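Local coordinates for protein actinorhodin polyketide putative beta-ketoacyl synthase 2 (Streptomyces coelicolor A3, PDB 1TQY) that probably works as the chain length factor that partners a ketosynthase in building the polyketide backbone of the antibiotic actinorhodin, at residues B[100-112]-B[175-189]. Numbering follows the deposited sequence.
Sequences SLTDYDMGVVTAN and ALGHARRTIRRGTPL
Two backbone hydrogen bonds join the start of strand 106-111 to L189, the first residue of the neighbouring parallel strand 189-196. L189 N donates a hydrogen bond to D105 O at 3.2 Å, and G107 N donates to L189 O at 2.9 Å. M106 sits between them as the bridge partner of L189, its CA making a CH...O contact with L189 O. The ladder continues beyond the two segments, where V191 bonds to the backbones of G107 and V109.

The apolar packing is centred on V109, which points at helix 171-185. With CG1 anti to the backbone N (chi1 -174°), that methyl lies 3.4 Å from A175 O, touches H178 CB and comes obliquely to the H178 ring, the two side chains crossing at about a right angle, while CG2 reaches CD2 of H178 and CA of A179. One turn earlier on the helix, A175 CB touches A111 CB at 3.9 Å and packs on the backbone from T110 to A111. Helix and strand run nearly antiparallel, at 158° with axes 7.4 Å apart, as expected in the thiolase fold of a helix that connects parallel strands, here 163-166 and 189-196, with 106-111 lying between them. R181 NH2 lies over one face of the H178 ring, toward its rim, and hydrogen-bonds to a polar side chain of the partner protein.

After the helix, G186 turns the chain with positive phi (135°) in a Schellman motif and leads it into strand 189-196. T187 CG2 then rests 3.4 Å from D105 O, and the P188 ring lies against the D105 side chain, CD 3.6 Å from OD1. L189 CD1 touches L101 CD1 at 4.0 Å, the two leucine side chains roughly perpendicular.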
ATOM      1  N   SER B 100      -7.031   4.656 -26.901  1.00 41.74           N
ATOM      2  CA  SER B 100      -8.093   4.018 -27.656  1.00 41.50           C
ATOM      3  C   SER B 100      -9.033   3.203 -26.766  1.00 40.42           C
ATOM      4  O   SER B 100      -9.943   2.538 -27.260  1.00 39.53           O
ATOM      5  CB  SER B 100      -7.482   3.128 -28.735  1.00 42.80           C
ATOM      6  OG  SER B 100      -8.485   2.555 -29.551  1.00 49.68           O
ATOM      7  N   LEU B 101      -8.818   3.261 -25.453  1.00 38.30           N
ATOM      8  CA  LEU B 101      -9.661   2.525 -24.515  1.00 36.69           C
ATOM      9  C   LEU B 101     -10.362   3.471 -23.543  1.00 36.09           C
ATOM     10  O   LEU B 101      -9.879   4.568 -23.270  1.00 36.67           O
ATOM     11  CB  LEU B 101      -8.819   1.512 -23.735  1.00 35.87           C
ATOM     12  CG  LEU B 101      -8.150   0.411 -24.564  1.00 36.16           C
ATOM     13  CD1 LEU B 101      -7.157  -0.346 -23.709  1.00 35.30           C
ATOM     14  CD2 LEU B 101      -9.213  -0.528 -25.122  1.00 35.87           C
ATOM     15  N   THR B 102     -11.507   3.038 -23.030  1.00 34.76           N
ATOM     16  CA  THR B 102     -12.271   3.837 -22.084  1.00 34.67           C
ATOM     17  C   THR B 102     -11.438   4.069 -20.827  1.00 33.72           C
ATOM     18  O   THR B 102     -11.008   3.112 -20.178  1.00 33.38           O
ATOM     19  CB  THR B 102     -13.572   3.123 -21.674  1.00 35.06           C
ATOM     20  OG1 THR B 102     -14.372   2.876 -22.837  1.00 38.22           O
ATOM     21  CG2 THR B 102     -14.353   3.973 -20.681  1.00 33.95           C
ATOM     22  N   ASP B 103     -11.233   5.336 -20.483  1.00 33.12           N
ATOM     23  CA  ASP B 103     -10.443   5.696 -19.316  1.00 33.10           C
ATOM     24  C   ASP B 103     -10.795   4.920 -18.036  1.00 32.48           C
ATOM     25  O   ASP B 103      -9.903   4.397 -17.360  1.00 32.45           O
ATOM     26  CB  ASP B 103     -10.517   7.214 -19.071  1.00 35.08           C
ATOM     27  CG  ASP B 103     -11.919   7.708 -18.728  1.00 37.30           C
ATOM     28  OD1 ASP B 103     -12.914   7.143 -19.230  1.00 38.56           O
ATOM     29  OD2 ASP B 103     -12.020   8.690 -17.961  1.00 39.34           O
ATOM     30  N   TYR B 104     -12.077   4.819 -17.710  1.00 30.00           N
ATOM     31  CA  TYR B 104     -12.478   4.098 -16.513  1.00 29.77           C
ATOM     32  C   TYR B 104     -12.253   2.579 -16.599  1.00 28.92           C
ATOM     33  O   TYR B 104     -12.265   1.905 -15.579  1.00 29.75           O
ATOM     34  CB  TYR B 104     -13.947   4.363 -16.181  1.00 30.44           C
ATOM     35  CG  TYR B 104     -14.259   5.794 -15.793  1.00 31.06           C
ATOM     36  CD1 TYR B 104     -13.606   6.414 -14.726  1.00 30.05           C
ATOM     37  CD2 TYR B 104     -15.217   6.524 -16.486  1.00 29.88           C
ATOM     38  CE1 TYR B 104     -13.904   7.729 -14.365  1.00 31.80           C
ATOM     39  CE2 TYR B 104     -15.524   7.835 -16.133  1.00 31.29           C
ATOM     40  CZ  TYR B 104     -14.870   8.433 -15.077  1.00 31.32           C
ATOM     41  OH  TYR B 104     -15.181   9.725 -14.728  1.00 32.84           O
ATOM     42  N   ASP B 105     -12.055   2.042 -17.799  1.00 27.39           N
ATOM     43  CA  ASP B 105     -11.828   0.612 -17.940  1.00 28.85           C
ATOM     44  C   ASP B 105     -10.359   0.205 -17.766  1.00 28.28           C
ATOM     45  O   ASP B 105      -9.989  -0.938 -18.034  1.00 27.85           O
ATOM     46  CB  ASP B 105     -12.330   0.101 -19.299  1.00 31.81           C
ATOM     47  CG  ASP B 105     -13.852   0.022 -19.378  1.00 34.74           C
ATOM     48  OD1 ASP B 105     -14.511  -0.136 -18.322  1.00 35.28           O
ATOM     49  OD2 ASP B 105     -14.385   0.096 -20.504  1.00 37.02           O
ATOM     50  N   MET B 106      -9.525   1.138 -17.321  1.00 27.79           N
ATOM     51  CA  MET B 106      -8.112   0.856 -17.112  1.00 27.77           C
ATOM     52  C   MET B 106      -7.685   1.184 -15.690  1.00 27.95           C
ATOM     53  O   MET B 106      -7.778   2.331 -15.245  1.00 29.02           O
ATOM     54  CB  MET B 106      -7.265   1.638 -18.107  1.00 27.88           C
ATOM     55  CG  MET B 106      -7.545   1.255 -19.547  1.00 28.49           C
ATOM     56  SD  MET B 106      -6.524   2.198 -20.687  1.00 31.02           S
ATOM     57  CE  MET B 106      -7.393   3.793 -20.698  1.00 26.81           C
ATOM     58  N   GLY B 107      -7.213   0.164 -14.979  1.00 26.88           N
ATOM     59  CA  GLY B 107      -6.775   0.360 -13.607  1.00 25.93           C
ATOM     60  C   GLY B 107      -5.282   0.155 -13.424  1.00 24.38           C
ATOM     61  O   GLY B 107      -4.598  -0.336 -14.322  1.00 22.20           O
ATOM     62  N   VAL B 108      -4.774   0.535 -12.259  1.00 23.89           N
ATOM     63  CA  VAL B 108      -3.357   0.379 -11.972  1.00 23.76           C
ATOM     64  C   VAL B 108      -3.139  -0.079 -10.532  1.00 23.70           C
ATOM     65  O   VAL B 108      -3.524   0.607  -9.581  1.00 21.86           O
ATOM     66  CB  VAL B 108      -2.578   1.704 -12.216  1.00 24.01           C
ATOM     67  CG1 VAL B 108      -1.104   1.524 -11.861  1.00 24.51           C
ATOM     68  CG2 VAL B 108      -2.691   2.114 -13.687  1.00 23.07           C
ATOM     69  N   VAL B 109      -2.536  -1.256 -10.378  1.00 23.83           N
ATOM     70  CA  VAL B 109      -2.259  -1.817  -9.058  1.00 24.07           C
ATOM     71  C   VAL B 109      -0.787  -2.202  -8.947  1.00 24.27           C
ATOM     72  O   VAL B 109      -0.326  -3.118  -9.623  1.00 25.48           O
ATOM     73  CB  VAL B 109      -3.102  -3.073  -8.791  1.00 23.71           C
ATOM     74  CG1 VAL B 109      -2.877  -3.529  -7.351  1.00 23.98           C
ATOM     75  CG2 VAL B 109      -4.568  -2.777  -9.040  1.00 22.15           C
ATOM     76  N   THR B 110      -0.056  -1.492  -8.091  1.00 22.40           N
ATOM     77  CA  THR B 110       1.363  -1.765  -7.897  1.00 21.65           C
ATOM     78  C   THR B 110       1.710  -2.022  -6.456  1.00 22.60           C
ATOM     79  O   THR B 110       0.938  -1.702  -5.558  1.00 23.83           O
ATOM     80  CB  THR B 110       2.246  -0.567  -8.302  1.00 21.18           C
ATOM     81  OG1 THR B 110       1.908   0.558  -7.475  1.00 19.20           O
ATOM     82  CG2 THR B 110       2.067  -0.227  -9.776  1.00 19.04           C
ATOM     83  N   ALA B 111       2.879  -2.611  -6.236  1.00 21.22           N
ATOM     84  CA  ALA B 111       3.355  -2.820  -4.875  1.00 23.02           C
ATOM     85  C   ALA B 111       4.609  -1.942  -4.788  1.00 22.80           C
ATOM     86  O   ALA B 111       5.287  -1.729  -5.791  1.00 23.68           O
ATOM     87  CB  ALA B 111       3.707  -4.286  -4.645  1.00 21.70           C
ATOM     88  N   ASN B 112       4.904  -1.412  -3.609  1.00 23.61           N
ATOM     89  CA  ASN B 112       6.089  -0.573  -3.436  1.00 26.52           C
ATOM     90  C   ASN B 112       6.639  -0.846  -2.040  1.00 26.88           C
ATOM     91  O   ASN B 112       5.911  -0.769  -1.056  1.00 30.85           O
ATOM     92  CB  ASN B 112       5.720   0.908  -3.567  1.00 26.59           C
ATOM     93  CG  ASN B 112       6.888   1.756  -4.012  1.00 30.51           C
ATOM     94  OD1 ASN B 112       8.025   1.545  -3.574  1.00 30.29           O
ATOM     95  ND2 ASN B 112       6.618   2.733  -4.881  1.00 30.19           N
ATOM     96  N   ALA B 175      -0.003  -7.626  -5.288  1.00 22.93           N
ATOM     97  CA  ALA B 175      -0.497  -6.595  -6.202  1.00 23.34           C
ATOM     98  C   ALA B 175      -1.181  -7.265  -7.395  1.00 21.33           C
ATOM     99  O   ALA B 175      -2.276  -6.873  -7.801  1.00 21.76           O
ATOM    100  CB  ALA B 175       0.665  -5.707  -6.678  1.00 22.30           C
ATOM    101  N   LEU B 176      -0.509  -8.270  -7.946  1.00 23.03           N
ATOM    102  CA  LEU B 176      -1.005  -9.032  -9.086  1.00 24.01           C
ATOM    103  C   LEU B 176      -2.320  -9.716  -8.739  1.00 24.42           C
ATOM    104  O   LEU B 176      -3.249  -9.764  -9.549  1.00 22.00           O
ATOM    105  CB  LEU B 176       0.034 -10.070  -9.503  1.00 24.48           C
ATOM    106  CG  LEU B 176       0.919  -9.756 -10.708  1.00 26.82           C
ATOM    107  CD1 LEU B 176       1.108  -8.258 -10.874  1.00 29.80           C
ATOM    108  CD2 LEU B 176       2.259 -10.462 -10.534  1.00 27.31           C
ATOM    109  N   GLY B 177      -2.394 -10.250  -7.527  1.00 24.37           N
ATOM    110  CA  GLY B 177      -3.617 -10.901  -7.101  1.00 24.25           C
ATOM    111  C   GLY B 177      -4.700  -9.850  -6.920  1.00 25.20           C
ATOM    112  O   GLY B 177      -5.885 -10.096  -7.174  1.00 24.99           O
ATOM    113  N   HIS B 178      -4.293  -8.663  -6.477  1.00 25.10           N
ATOM    114  CA  HIS B 178      -5.234  -7.562  -6.250  1.00 25.81           C
ATOM    115  C   HIS B 178      -5.817  -7.107  -7.593  1.00 26.07           C
ATOM    116  O   HIS B 178      -6.993  -6.735  -7.694  1.00 25.88           O
ATOM    117  CB  HIS B 178      -4.519  -6.396  -5.551  1.00 24.84           C
ATOM    118  CG  HIS B 178      -5.432  -5.286  -5.119  1.00 26.75           C
ATOM    119  ND1 HIS B 178      -5.589  -4.922  -3.796  1.00 27.61           N
ATOM    120  CD2 HIS B 178      -6.202  -4.429  -5.834  1.00 27.55           C
ATOM    121  CE1 HIS B 178      -6.413  -3.890  -3.717  1.00 26.35           C
ATOM    122  NE2 HIS B 178      -6.799  -3.570  -4.940  1.00 25.22           N
ATOM    123  N   ALA B 179      -4.980  -7.142  -8.624  1.00 25.85           N
ATOM    124  CA  ALA B 179      -5.418  -6.761  -9.956  1.00 25.42           C
ATOM    125  C   ALA B 179      -6.446  -7.770 -10.436  1.00 25.39           C
ATOM    126  O   ALA B 179      -7.492  -7.406 -10.981  1.00 24.57           O
ATOM    127  CB  ALA B 179      -4.242  -6.730 -10.913  1.00 21.96           C
ATOM    128  N   ARG B 180      -6.143  -9.049 -10.238  1.00 25.59           N
ATOM    129  CA  ARG B 180      -7.060 -10.103 -10.661  1.00 24.92           C
ATOM    130  C   ARG B 180      -8.448  -9.874 -10.073  1.00 24.05           C
ATOM    131  O   ARG B 180      -9.447 -10.036 -10.765  1.00 25.37           O
ATOM    132  CB  ARG B 180      -6.537 -11.478 -10.235  1.00 26.41           C
ATOM    133  CG  ARG B 180      -7.532 -12.612 -10.443  1.00 25.82           C
ATOM    134  CD  ARG B 180      -6.808 -13.939 -10.575  1.00 28.20           C
ATOM    135  NE  ARG B 180      -7.712 -15.092 -10.610  1.00 28.83           N
ATOM    136  CZ  ARG B 180      -8.135 -15.751  -9.536  1.00 30.11           C
ATOM    137  NH1 ARG B 180      -7.740 -15.377  -8.325  1.00 27.26           N
ATOM    138  NH2 ARG B 180      -8.941 -16.800  -9.674  1.00 31.94           N
ATOM    139  N   ARG B 181      -8.498  -9.483  -8.805  1.00 22.09           N
ATOM    140  CA  ARG B 181      -9.765  -9.234  -8.134  1.00 23.53           C
ATOM    141  C   ARG B 181     -10.511  -8.101  -8.832  1.00 24.73           C
ATOM    142  O   ARG B 181     -11.695  -8.210  -9.150  1.00 24.15           O
ATOM    143  CB  ARG B 181      -9.509  -8.851  -6.678  1.00 24.85           C
ATOM    144  CG  ARG B 181     -10.751  -8.763  -5.809  1.00 28.79           C
ATOM    145  CD  ARG B 181     -10.380  -8.545  -4.346  1.00 29.00           C
ATOM    146  NE  ARG B 181      -9.823  -7.213  -4.133  1.00 32.47           N
ATOM    147  CZ  ARG B 181      -9.275  -6.789  -2.996  1.00 33.52           C
ATOM    148  NH1 ARG B 181      -9.198  -7.596  -1.944  1.00 32.44           N
ATOM    149  NH2 ARG B 181      -8.810  -5.546  -2.912  1.00 33.21           N
ATOM    150  N   THR B 182      -9.791  -7.013  -9.071  1.00 23.62           N
ATOM    151  CA  THR B 182     -10.348  -5.837  -9.714  1.00 24.54           C
ATOM    152  C   THR B 182     -10.921  -6.154 -11.102  1.00 24.29           C
ATOM    153  O   THR B 182     -12.066  -5.798 -11.415  1.00 24.78           O
ATOM    154  CB  THR B 182      -9.274  -4.722  -9.782  1.00 24.60           C
ATOM    155  OG1 THR B 182      -8.813  -4.456  -8.455  1.00 22.42           O
ATOM    156  CG2 THR B 182      -9.856  -3.442 -10.361  1.00 24.94           C
ATOM    157  N   ILE B 183     -10.136  -6.831 -11.926  1.00 24.34           N
ATOM    158  CA  ILE B 183     -10.590  -7.221 -13.252  1.00 26.59           C
ATOM    159  C   ILE B 183     -11.884  -8.040 -13.158  1.00 29.14           C
ATOM    160  O   ILE B 183     -12.859  -7.794 -13.879  1.00 28.75           O
ATOM    161  CB  ILE B 183      -9.509  -8.055 -13.960  1.00 26.94           C
ATOM    162  CG1 ILE B 183      -8.359  -7.129 -14.344  1.00 25.71           C
ATOM    163  CG2 ILE B 183     -10.109  -8.803 -15.161  1.00 26.57           C
ATOM    164  CD1 ILE B 183      -7.100  -7.837 -14.740  1.00 28.09           C
ATOM    165  N   ARG B 184     -11.899  -9.008 -12.252  1.00 28.55           N
ATOM    166  CA  ARG B 184     -13.080  -9.847 -12.091  1.00 32.16           C
ATOM    167  C   ARG B 184     -14.324  -9.090 -11.617  1.00 32.80           C
ATOM    168  O   ARG B 184     -15.447  -9.540 -11.844  1.00 31.84           O
ATOM    169  CB  ARG B 184     -12.769 -11.017 -11.151  1.00 34.00           C
ATOM    170  CG  ARG B 184     -12.378 -12.294 -11.909  1.00 38.40           C
ATOM    171  CD  ARG B 184     -11.355 -13.121 -11.148  1.00 40.00           C
ATOM    172  NE  ARG B 184     -11.711 -13.230  -9.743  1.00 46.08           N
ATOM    173  CZ  ARG B 184     -12.606 -14.080  -9.254  1.00 48.63           C
ATOM    174  NH1 ARG B 184     -13.239 -14.922 -10.064  1.00 48.85           N
ATOM    175  NH2 ARG B 184     -12.886 -14.067  -7.953  1.00 49.59           N
ATOM    176  N   ARG B 185     -14.129  -7.940 -10.974  1.00 32.21           N
ATOM    177  CA  ARG B 185     -15.256  -7.151 -10.507  1.00 32.62           C
ATOM    178  C   ARG B 185     -15.804  -6.204 -11.574  1.00 32.56           C
ATOM    179  O   ARG B 185     -16.838  -5.564 -11.369  1.00 33.80           O
ATOM    180  CB  ARG B 185     -14.886  -6.340  -9.266  1.00 33.66           C
ATOM    181  CG  ARG B 185     -14.734  -7.172  -8.014  1.00 37.40           C
ATOM    182  CD  ARG B 185     -14.706  -6.305  -6.763  1.00 39.50           C
ATOM    183  NE  ARG B 185     -16.016  -5.742  -6.438  1.00 42.95           N
ATOM    184  CZ  ARG B 185     -16.340  -4.458  -6.556  1.00 42.92           C
ATOM    185  NH1 ARG B 185     -15.449  -3.578  -6.998  1.00 42.94           N
ATOM    186  NH2 ARG B 185     -17.559  -4.052  -6.227  1.00 45.45           N
ATOM    187  N   GLY B 186     -15.115  -6.103 -12.707  1.00 31.55           N
ATOM    188  CA  GLY B 186     -15.603  -5.233 -13.761  1.00 31.19           C
ATOM    189  C   GLY B 186     -14.668  -4.292 -14.501  1.00 31.26           C
ATOM    190  O   GLY B 186     -15.145  -3.508 -15.321  1.00 32.64           O
ATOM    191  N   THR B 187     -13.365  -4.330 -14.227  1.00 30.17           N
ATOM    192  CA  THR B 187     -12.421  -3.473 -14.951  1.00 28.15           C
ATOM    193  C   THR B 187     -11.657  -4.379 -15.919  1.00 28.81           C
ATOM    194  O   THR B 187     -10.873  -5.208 -15.494  1.00 29.31           O
ATOM    195  CB  THR B 187     -11.410  -2.793 -14.019  1.00 27.58           C
ATOM    196  OG1 THR B 187     -12.101  -2.036 -13.015  1.00 25.60           O
ATOM    197  CG2 THR B 187     -10.511  -1.858 -14.825  1.00 25.88           C
ATOM    198  N   PRO B 188     -11.865  -4.215 -17.237  1.00 30.23           N
ATOM    199  CA  PRO B 188     -11.224  -5.014 -18.293  1.00 29.66           C
ATOM    200  C   PRO B 188      -9.713  -5.099 -18.335  1.00 29.29           C
ATOM    201  O   PRO B 188      -9.159  -6.159 -18.621  1.00 30.01           O
ATOM    202  CB  PRO B 188     -11.757  -4.392 -19.582  1.00 29.07           C
ATOM    203  CG  PRO B 188     -13.052  -3.811 -19.178  1.00 30.65           C
ATOM    204  CD  PRO B 188     -12.725  -3.185 -17.839  1.00 30.00           C
ATOM    205  N   LEU B 189      -9.042  -3.983 -18.090  1.00 29.67           N
ATOM    206  CA  LEU B 189      -7.595  -3.985 -18.145  1.00 28.09           C
ATOM    207  C   LEU B 189      -7.021  -3.385 -16.880  1.00 27.67           C
ATOM    208  O   LEU B 189      -7.550  -2.407 -16.343  1.00 27.99           O
ATOM    209  CB  LEU B 189      -7.118  -3.211 -19.384  1.00 27.96           C
ATOM    210  CG  LEU B 189      -5.623  -3.168 -19.709  1.00 27.77           C
ATOM    211  CD1 LEU B 189      -5.415  -2.813 -21.162  1.00 27.22           C
ATOM    212  CD2 LEU B 189      -4.920  -2.157 -18.804  1.00 28.82           C
TER